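Local coordinates for periplasmic cell division protein (SufI) (PDB 6SYY) that probably oxidises its substrates with bound copper, passing electrons to a trinuclear copper cluster where dioxygen is reduced, as in other multicopper oxidases, at residues A[294-299]-A[480-485]; A[398-403]-A[441-446]; A[447-452]-A[509-514]. All coordinates share one frame; numbering follows the deposited sequence.

Interaction 1 of 3, residues A[294-299]-A[480-485]; sequences LVAPGE and TVIVAP
A buried turn-against-strand contact carries this interface: the loop following strand 293-295 lays the side chains of A296 and E299 against T480 and I482 on strand 480-483. It joins the middle and C-terminal cupredoxin-like domains of the multicopper oxidase fold.

I482 is the chief wedge. Its CG1 rests 3.6 Å from CB of A296, and its CD1 goes on to meet L294 CG at 3.7 Å, so the branch rests on the A296 methyl along its shaft and on L294 at its tip. The carboxylate arm of E299 crosses this branch at about a right angle. With CG beside its own backbone N (chi1 -74°), E299 extends beyond CG, back across the turn toward A296 N, and brings OE1 within 3.5 Å of I482 CD1.

Residues 296-299 form a type II beta turn, closed by a bond of 3.0 Å from E299 N to A296 O. G298 holds its third position with a phi of 91°, the backbone setting expected of glycine there. The same turn is braced by the side chain that ends it, because A296 N donates over 2.7 Å to E299 OE1, which accepts with its anti lone pair, the one turned away from OE2.

The other oxygen, OE2, faces the carbonyl of T480 without bonding to it. Instead a water accepts from I482 N and sits at the same distance, 2.8 Å, from E299 OE2, bridging the two segments. A salt bridge from K478 also reaches OE2 and would probably favour the charged form of this buried carboxylate. T480 packs near H454 and H120, both copper ligands, and G298 of the turn comes within about 5 Å (nearest atoms) of a bound copper ion.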
loop_
_atom_site.group_PDB
_atom_site.type_symbol
_atom_site.label_atom_id
_atom_site.label_comp_id
_atom_site.label_asym_id
_atom_site.label_seq_id
_atom_site.Cartn_x
_atom_site.Cartn_y
_atom_site.Cartn_z
ATOM N N LEU A 294 4.872 8.934 -8.859
ATOM C CA LEU A 294 3.502 8.502 -9.091
ATOM C C LEU A 294 3.233 7.320 -8.173
ATOM O O LEU A 294 3.980 6.337 -8.193
ATOM C CB LEU A 294 3.305 8.112 -10.555
ATOM C CG LEU A 294 1.902 7.830 -11.090
ATOM C CD1 LEU A 294 1.047 9.079 -11.006
ATOM C CD2 LEU A 294 1.997 7.345 -12.528
ATOM N N VAL A 295 2.186 7.419 -7.360
ATOM C CA VAL A 295 1.876 6.388 -6.377
ATOM C C VAL A 295 0.388 6.070 -6.453
ATOM O O VAL A 295 -0.458 6.948 -6.247
ATOM C CB VAL A 295 2.294 6.804 -4.956
ATOM C CG1 VAL A 295 1.933 8.256 -4.683
ATOM C CG2 VAL A 295 1.686 5.867 -3.920
ATOM N N ALA A 296 0.076 4.836 -6.764
ATOM C CA ALA A 296 -1.284 4.350 -6.885
ATOM C C ALA A 296 -1.733 3.702 -5.584
ATOM O O ALA A 296 -0.913 3.410 -4.707
ATOM C CB ALA A 296 -1.378 3.340 -8.035
ATOM N N PRO A 297 -3.035 3.490 -5.410
ATOM C CA PRO A 297 -3.509 2.730 -4.248
ATOM C C PRO A 297 -2.813 1.381 -4.143
ATOM O O PRO A 297 -2.702 0.641 -5.121
ATOM C CB PRO A 297 -5.005 2.571 -4.525
ATOM C CG PRO A 297 -5.354 3.753 -5.343
ATOM C CD PRO A 297 -4.149 4.083 -6.172
ATOM N N GLY A 298 -2.342 1.060 -2.939
ATOM C CA GLY A 298 -1.594 -0.154 -2.705
ATOM C C GLY A 298 -0.093 -0.014 -2.857
ATOM O O GLY A 298 0.650 -0.857 -2.342
ATOM N N GLU A 299 0.375 1.015 -3.553
ATOM C CA GLU A 299 1.803 1.274 -3.629
ATOM C C GLU A 299 2.291 1.953 -2.353
ATOM O O GLU A 299 1.536 2.638 -1.654
ATOM C CB GLU A 299 2.136 2.148 -4.838
ATOM C CG GLU A 299 2.066 1.429 -6.179
ATOM C CD GLU A 299 2.646 2.258 -7.315
ATOM O OE1 GLU A 299 2.232 3.426 -7.479
ATOM O OE2 GLU A 299 3.528 1.745 -8.038
ATOM N N THR A 480 2.632 -4.015 -6.343
ATOM C CA THR A 480 1.534 -3.337 -7.030
ATOM C C THR A 480 2.113 -2.506 -8.168
ATOM O O THR A 480 2.909 -1.595 -7.919
ATOM C CB THR A 480 0.749 -2.437 -6.065
ATOM O OG1 THR A 480 0.320 -3.196 -4.925
ATOM C CG2 THR A 480 -0.461 -1.838 -6.765
ATOM N N VAL A 481 1.716 -2.796 -9.408
ATOM C CA VAL A 481 2.253 -2.101 -10.577
ATOM C C VAL A 481 1.129 -1.345 -11.276
ATOM O O VAL A 481 0.046 -1.895 -11.506
ATOM C CB VAL A 481 2.967 -3.061 -11.549
ATOM C CG1 VAL A 481 2.033 -4.163 -12.030
ATOM C CG2 VAL A 481 3.556 -2.282 -12.733
ATOM N N ILE A 482 1.389 -0.078 -11.601
ATOM C CA ILE A 482 0.435 0.732 -12.348
ATOM C C ILE A 482 0.401 0.257 -13.790
ATOM O O ILE A 482 1.448 0.108 -14.434
ATOM C CB ILE A 482 0.817 2.219 -12.279
ATOM C CG1 ILE A 482 0.757 2.738 -10.842
ATOM C CG2 ILE A 482 -0.074 3.046 -13.197
ATOM C CD1 ILE A 482 1.211 4.172 -10.703
ATOM N N VAL A 483 -0.800 0.027 -14.310
ATOM C CA VAL A 483 -0.993 -0.354 -15.705
ATOM C C VAL A 483 -1.931 0.675 -16.319
ATOM O O VAL A 483 -3.144 0.638 -16.080
ATOM C CB VAL A 483 -1.546 -1.774 -15.850
ATOM C CG1 VAL A 483 -1.639 -2.157 -17.322
ATOM C CG2 VAL A 483 -0.668 -2.760 -15.086
ATOM N N ALA A 484 -1.375 1.589 -17.117
ATOM C CA ALA A 484 -2.132 2.702 -17.672
ATOM C C ALA A 484 -3.079 2.218 -18.770
ATOM O O ALA A 484 -2.919 1.112 -19.290
ATOM C CB ALA A 484 -1.178 3.757 -18.229
ATOM N N PRO A 485 -4.078 3.026 -19.134
ATOM C CA PRO A 485 -4.973 2.639 -20.232
ATOM C C PRO A 485 -4.193 2.302 -21.491
ATOM O O PRO A 485 -3.266 3.017 -21.876
ATOM C CB PRO A 485 -5.847 3.882 -20.429
ATOM C CG PRO A 485 -5.872 4.524 -19.104
ATOM C CD PRO A 485 -4.510 4.289 -18.507
HETATM O O HOH W 1 3.804 1.168 -10.755
#

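Interaction 2 of 3, residues A[398-403]-A[441-446]; sequences ITLGMR and IEYVNN
L400 and V444 share the shortest bond of a parallel strand ladder, L400 N to V444 O at 2.7 Å. Three more backbone bonds extend it. I398 N donates to E442 O at 2.8 Å, V444 N returns a bond of 2.9 Å to I398 O, and N446 N closes the series on L400 O. Residue I398 thus reaches to both flanks of Y443, and L400 to both flanks of N445, the usual pattern of parallel pairing. Two CA-H...O contacts, from Y443 to I398 O and from T399 to V444 O, fill in between.

Packing divides over two faces. On that of I398, L400, Y443 and N445, I398 lies alongside Y443 and points the same way, with CG2 at the edge of the ring, 3.6 Å from CD1. I441 CG2 stands over one face of that ring near its rim, and also meets I398 CG1 at 3.8 Å, so the phenol is gripped at edge and face by two isoleucines. L400 crosses N445 with CD1 4.1 Å from its CB. With chi1 at -176°, N445 turns its amide off the strand toward the 447-451 loop, where OD1 bonds to T447 OG1 and ND2 to M449 O; ND2 also bonds to V483 O. On the partly exposed face T399 CG2 touches N446 ND2 at 3.4 Å.

The two strands run within 19° of parallel in the middle of a five-stranded mixed sheet of the C-terminal cupredoxin domain. Strand 407-409 pairs with the other edge of 394-402, and strand 488-495 with the other edge of 437-445, while L400, Y443 and N445 pack on strand 451-455 of the sheet facing them.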
loop_
_atom_site.group_PDB
_atom_site.type_symbol
_atom_site.label_atom_id
_atom_site.label_comp_id
_atom_site.label_asym_id
_atom_site.label_seq_id
_atom_site.Cartn_x
_atom_site.Cartn_y
_atom_site.Cartn_z
ATOM N N ILE A 398 -2.113 -11.752 -18.750
ATOM C CA ILE A 398 -3.271 -11.343 -17.967
ATOM C C ILE A 398 -3.892 -10.152 -18.680
ATOM O O ILE A 398 -3.357 -9.038 -18.631
ATOM C CB ILE A 398 -2.880 -10.990 -16.525
ATOM C CG1 ILE A 398 -2.228 -12.191 -15.843
ATOM C CG2 ILE A 398 -4.090 -10.510 -15.744
ATOM C CD1 ILE A 398 -3.086 -13.429 -15.846
ATOM N N THR A 399 -5.015 -10.373 -19.351
ATOM C CA THR A 399 -5.671 -9.327 -20.121
ATOM C C THR A 399 -6.769 -8.689 -19.283
ATOM O O THR A 399 -7.681 -9.379 -18.809
ATOM C CB THR A 399 -6.247 -9.876 -21.421
ATOM O OG1 THR A 399 -5.182 -10.393 -22.227
ATOM C CG2 THR A 399 -6.962 -8.770 -22.173
ATOM N N LEU A 400 -6.675 -7.374 -19.103
ATOM C CA LEU A 400 -7.687 -6.600 -18.395
ATOM C C LEU A 400 -8.696 -6.092 -19.418
ATOM O O LEU A 400 -8.386 -5.204 -20.218
ATOM C CB LEU A 400 -7.056 -5.437 -17.635
ATOM C CG LEU A 400 -5.756 -5.697 -16.874
ATOM C CD1 LEU A 400 -5.311 -4.439 -16.138
ATOM C CD2 LEU A 400 -5.912 -6.863 -15.916
ATOM N N GLY A 401 -9.901 -6.659 -19.399
ATOM C CA GLY A 401 -10.975 -6.215 -20.253
ATOM C C GLY A 401 -12.122 -5.651 -19.436
ATOM O O GLY A 401 -12.051 -5.536 -18.210
ATOM N N MET A 402 -13.182 -5.286 -20.146
ATOM C CA MET A 402 -14.434 -4.944 -19.495
ATOM C C MET A 402 -15.577 -5.544 -20.294
ATOM O O MET A 402 -15.576 -5.506 -21.528
ATOM C CB MET A 402 -14.611 -3.426 -19.327
ATOM C CG MET A 402 -14.331 -2.585 -20.550
ATOM S SD MET A 402 -14.395 -0.835 -20.109
ATOM C CE MET A 402 -13.862 -0.073 -21.644
ATOM N N ARG A 403 -16.535 -6.115 -19.573
ATOM C CA ARG A 403 -17.685 -6.812 -20.141
ATOM C C ARG A 403 -18.931 -6.071 -19.664
ATOM O O ARG A 403 -19.446 -6.345 -18.578
ATOM C CB ARG A 403 -17.681 -8.293 -19.712
ATOM C CG ARG A 403 -18.674 -9.195 -20.443
ATOM C CD ARG A 403 -18.439 -10.668 -20.094
ATOM N NE ARG A 403 -19.052 -11.072 -18.829
ATOM C CZ ARG A 403 -20.164 -11.799 -18.724
ATOM N NH1 ARG A 403 -20.805 -12.218 -19.810
ATOM N NH2 ARG A 403 -20.637 -12.114 -17.524
ATOM N N ILE A 441 4.643 -12.318 -15.903
ATOM C CA ILE A 441 3.245 -11.942 -16.029
ATOM C C ILE A 441 3.162 -10.724 -16.933
ATOM O O ILE A 441 3.936 -9.771 -16.785
ATOM C CB ILE A 441 2.608 -11.672 -14.657
ATOM C CG1 ILE A 441 2.535 -12.970 -13.853
ATOM C CG2 ILE A 441 1.221 -11.076 -14.819
ATOM C CD1 ILE A 441 1.772 -12.834 -12.552
ATOM N N GLU A 442 2.232 -10.764 -17.877
ATOM C CA GLU A 442 2.090 -9.748 -18.912
ATOM C C GLU A 442 0.691 -9.160 -18.792
ATOM O O GLU A 442 -0.276 -9.727 -19.314
ATOM C CB GLU A 442 2.331 -10.356 -20.292
ATOM C CG GLU A 442 2.263 -9.371 -21.432
ATOM C CD GLU A 442 2.624 -10.015 -22.746
ATOM O OE1 GLU A 442 2.948 -11.222 -22.734
ATOM O OE2 GLU A 442 2.584 -9.317 -23.782
ATOM N N TYR A 443 0.581 -8.040 -18.089
ATOM C CA TYR A 443 -0.686 -7.334 -17.999
ATOM C C TYR A 443 -0.940 -6.580 -19.296
ATOM O O TYR A 443 -0.081 -5.824 -19.760
ATOM C CB TYR A 443 -0.681 -6.364 -16.821
ATOM C CG TYR A 443 -0.677 -7.028 -15.464
ATOM C CD1 TYR A 443 -1.734 -7.830 -15.061
ATOM C CD2 TYR A 443 0.372 -6.830 -14.575
ATOM C CE1 TYR A 443 -1.741 -8.432 -13.813
ATOM C CE2 TYR A 443 0.374 -7.424 -13.328
ATOM C CZ TYR A 443 -0.687 -8.226 -12.952
ATOM O OH TYR A 443 -0.693 -8.822 -11.712
ATOM N N VAL A 444 -2.113 -6.794 -19.884
ATOM C CA VAL A 444 -2.528 -6.108 -21.102
ATOM C C VAL A 444 -3.844 -5.409 -20.798
ATOM O O VAL A 444 -4.890 -6.063 -20.694
ATOM C CB VAL A 444 -2.677 -7.071 -22.287
ATOM C CG1 VAL A 444 -3.024 -6.301 -23.546
ATOM C CG2 VAL A 444 -1.404 -7.880 -22.486
ATOM N N ASN A 445 -3.801 -4.085 -20.666
ATOM C CA ASN A 445 -4.970 -3.295 -20.280
ATOM C C ASN A 445 -5.679 -2.811 -21.539
ATOM O O ASN A 445 -5.255 -1.842 -22.170
ATOM C CB ASN A 445 -4.553 -2.127 -19.393
ATOM C CG ASN A 445 -5.738 -1.326 -18.884
ATOM O OD1 ASN A 445 -6.896 -1.665 -19.143
ATOM N ND2 ASN A 445 -5.452 -0.260 -18.137
ATOM N N ASN A 446 -6.777 -3.478 -21.897
ATOM C CA ASN A 446 -7.609 -3.075 -23.022
ATOM C C ASN A 446 -8.802 -2.228 -22.592
ATOM O O ASN A 446 -9.796 -2.152 -23.323
ATOM C CB ASN A 446 -8.091 -4.305 -23.793
ATOM C CG ASN A 446 -6.964 -5.027 -24.504
ATOM O OD1 ASN A 446 -6.034 -4.400 -25.019
ATOM N ND2 ASN A 446 -7.041 -6.353 -24.536
#

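Interaction 3 of 3, residues A[447-452]-A[509-514]; sequences TGMYHP and CHILEH. With CU (copper (II) ion), chain B; CU (copper (II) ion), chain E.
H451 and H514 both swing their imidazoles beside their own backbone N (chi1 -54° and -67°), whereas C509 sets SG anti to its N (chi1 176°); the three groups thereby converge on one copper ion. C509 SG binds it at 2.0 Å, H514 ND1 at 2.0 Å and H451 ND1 at 2.2 Å, the two histidine side chains crossing at about a right angle. Both ligand nitrogens point at the metal, so their closeness to each other is a consequence of shared coordination.

The far nitrogen of H451 fixes its rotation: NE2 donates nearly in the ring plane to T447 OG1 at 2.9 Å, and T447 is in turn tied to N445. C509 SG also accepts a hydrogen bond from I511 N at 3.3 Å, which helps to fix its direction beside the copper.

This set of two histidines and a cysteine is the type 1 copper site of a cupredoxin domain. C509 sits in the His-Cys-His motif of the multicopper oxidases, and its neighbour H510 binds a second copper through NE2 at 2.3 Å together with H120 and H159. Electrons are thought to pass along this motif to the trinuclear cluster. A bond of 2.7 Å from H510 N to P452 O holds the motif against strand 451-455.

I511, at the N-cap of helix 512-516, packs round the site. Its CG2 lies over the centre of one face of the H514 ring, CG1 presses on P452 CD at 3.5 Å, and CD1 sits over the face of Y450, whose hydroxyl bonds to A258 O. M449 meets the edge of H514 with SD and touches the tip of I511 with CE.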
loop_
_atom_site.group_PDB
_atom_site.type_symbol
_atom_site.label_atom_id
_atom_site.label_comp_id
_atom_site.label_asym_id
_atom_site.label_seq_id
_atom_site.Cartn_x
_atom_site.Cartn_y
_atom_site.Cartn_z
ATOM N N THR A 447 -8.729 -1.593 -21.425
ATOM C CA THR A 447 -9.809 -0.752 -20.929
ATOM C C THR A 447 -9.392 0.711 -20.956
ATOM O O THR A 447 -8.231 1.052 -21.201
ATOM C CB THR A 447 -10.216 -1.154 -19.507
ATOM O OG1 THR A 447 -9.208 -0.726 -18.586
ATOM C CG2 THR A 447 -10.377 -2.661 -19.408
ATOM N N GLY A 448 -10.364 1.577 -20.695
ATOM C CA GLY A 448 -10.129 3.002 -20.677
ATOM C C GLY A 448 -9.622 3.554 -19.369
ATOM O O GLY A 448 -9.398 4.763 -19.259
ATOM N N MET A 449 -9.424 2.703 -18.367
ATOM C CA MET A 449 -9.022 3.142 -17.042
ATOM C C MET A 449 -7.729 2.451 -16.635
ATOM O O MET A 449 -7.440 1.333 -17.064
ATOM C CB MET A 449 -10.122 2.854 -16.009
ATOM C CG MET A 449 -9.842 3.441 -14.642
ATOM S SD MET A 449 -11.337 3.818 -13.731
ATOM C CE MET A 449 -10.636 4.693 -12.340
ATOM N N TYR A 450 -6.942 3.135 -15.812
ATOM C CA TYR A 450 -5.752 2.511 -15.269
ATOM C C TYR A 450 -6.140 1.510 -14.185
ATOM O O TYR A 450 -7.215 1.588 -13.581
ATOM C CB TYR A 450 -4.797 3.569 -14.711
ATOM C CG TYR A 450 -4.940 3.813 -13.226
ATOM C CD1 TYR A 450 -4.066 3.222 -12.321
ATOM C CD2 TYR A 450 -5.947 4.631 -12.728
ATOM C CE1 TYR A 450 -4.190 3.443 -10.962
ATOM C CE2 TYR A 450 -6.078 4.856 -11.366
ATOM C CZ TYR A 450 -5.198 4.256 -10.488
ATOM O OH TYR A 450 -5.313 4.474 -9.131
ATOM N N HIS A 451 -5.251 0.552 -13.946
ATOM C CA HIS A 451 -5.457 -0.430 -12.889
ATOM C C HIS A 451 -4.147 -0.697 -12.163
ATOM O O HIS A 451 -3.173 -1.142 -12.783
ATOM C CB HIS A 451 -6.009 -1.740 -13.454
ATOM C CG HIS A 451 -7.247 -1.569 -14.271
ATOM N ND1 HIS A 451 -8.484 -1.342 -13.708
ATOM C CD2 HIS A 451 -7.441 -1.585 -15.612
ATOM C CE1 HIS A 451 -9.386 -1.227 -14.666
ATOM N NE2 HIS A 451 -8.779 -1.369 -15.830
ATOM N N PRO A 452 -4.079 -0.439 -10.867
ATOM C CA PRO A 452 -2.907 -0.873 -10.099
ATOM C C PRO A 452 -3.042 -2.337 -9.712
ATOM O O PRO A 452 -3.782 -2.678 -8.784
ATOM C CB PRO A 452 -2.922 0.060 -8.882
ATOM C CG PRO A 452 -4.380 0.363 -8.675
ATOM C CD PRO A 452 -5.057 0.280 -10.033
ATOM N N CYS A 509 -7.038 -6.126 -9.037
ATOM C CA CYS A 509 -6.810 -4.692 -9.086
ATOM C C CYS A 509 -6.917 -4.106 -7.689
ATOM O O CYS A 509 -7.735 -4.546 -6.877
ATOM C CB CYS A 509 -7.828 -4.034 -10.007
ATOM S SG CYS A 509 -7.712 -2.255 -10.060
ATOM N N HIS A 510 -6.086 -3.108 -7.399
ATOM C CA HIS A 510 -6.096 -2.502 -6.077
ATOM C C HIS A 510 -6.889 -1.207 -6.031
ATOM O O HIS A 510 -6.818 -0.484 -5.031
ATOM C CB HIS A 510 -4.678 -2.266 -5.568
ATOM C CG HIS A 510 -4.582 -2.296 -4.078
ATOM N ND1 HIS A 510 -4.982 -1.240 -3.285
ATOM C CD2 HIS A 510 -4.175 -3.270 -3.230
ATOM C CE1 HIS A 510 -4.806 -1.557 -2.015
ATOM N NE2 HIS A 510 -4.315 -2.782 -1.954
ATOM N N ILE A 511 -7.626 -0.885 -7.089
ATOM C CA ILE A 511 -8.728 0.061 -6.952
ATOM C C ILE A 511 -9.836 -0.689 -6.221
ATOM O O ILE A 511 -10.381 -1.664 -6.745
ATOM C CB ILE A 511 -9.197 0.596 -8.310
ATOM C CG1 ILE A 511 -8.132 1.527 -8.903
ATOM C CG2 ILE A 511 -10.524 1.320 -8.171
ATOM C CD1 ILE A 511 -8.426 1.991 -10.307
ATOM N N LEU A 512 -10.139 -0.262 -4.990
ATOM C CA LEU A 512 -10.912 -1.101 -4.077
ATOM C C LEU A 512 -12.293 -1.423 -4.632
ATOM O O LEU A 512 -12.800 -2.535 -4.444
ATOM C CB LEU A 512 -11.021 -0.423 -2.716
ATOM C CG LEU A 512 -9.667 -0.247 -2.037
ATOM C CD1 LEU A 512 -9.848 0.240 -0.614
ATOM C CD2 LEU A 512 -8.888 -1.555 -2.074
ATOM N N GLU A 513 -12.916 -0.468 -5.321
ATOM C CA GLU A 513 -14.212 -0.731 -5.933
ATOM C C GLU A 513 -14.098 -1.796 -7.018
ATOM O O GLU A 513 -14.911 -2.723 -7.069
ATOM C CB GLU A 513 -14.808 0.562 -6.491
ATOM C CG GLU A 513 -15.354 1.496 -5.422
ATOM C CD GLU A 513 -14.263 2.077 -4.541
ATOM O OE1 GLU A 513 -13.185 2.417 -5.074
ATOM O OE2 GLU A 513 -14.480 2.183 -3.315
ATOM N N HIS A 514 -13.088 -1.681 -7.893
ATOM C CA HIS A 514 -12.847 -2.712 -8.904
ATOM C C HIS A 514 -12.725 -4.083 -8.261
ATOM O O HIS A 514 -13.380 -5.046 -8.676
ATOM C CB HIS A 514 -11.574 -2.407 -9.692
ATOM C CG HIS A 514 -11.660 -1.187 -10.549
ATOM N ND1 HIS A 514 -10.592 -0.725 -11.290
ATOM C CD2 HIS A 514 -12.679 -0.327 -10.780
ATOM C CE1 HIS A 514 -10.951 0.367 -11.940
ATOM N NE2 HIS A 514 -12.212 0.632 -11.645
HETATM CU CU CU B . -8.941 -1.791 -11.617
HETATM CU CU CU E . -3.911 -4.140 -0.131
#

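Interactions 1, 2 and 3 gather round one copper-bearing domain. Interaction 3 is central, its midpoint about 9 Å from that of interaction 1 and about 11 Å from that of interaction 2; those two are about 15 Å apart. Strands 480-483 and 451-455 are neighbours in a sheet that joins interactions 1 and 3, while strand 437-445 leads into the loop before 451-455 and so connects interaction 2 with 3. N445 reaches V483 O, tying 2 to 1. Along the chain, 2 falls between the segments of 1 and closes before 3 opens, and the segments of 1 and 3 alternate. The type 1 copper ligands thus sit between a middle-domain turn and the two C-terminal sheets.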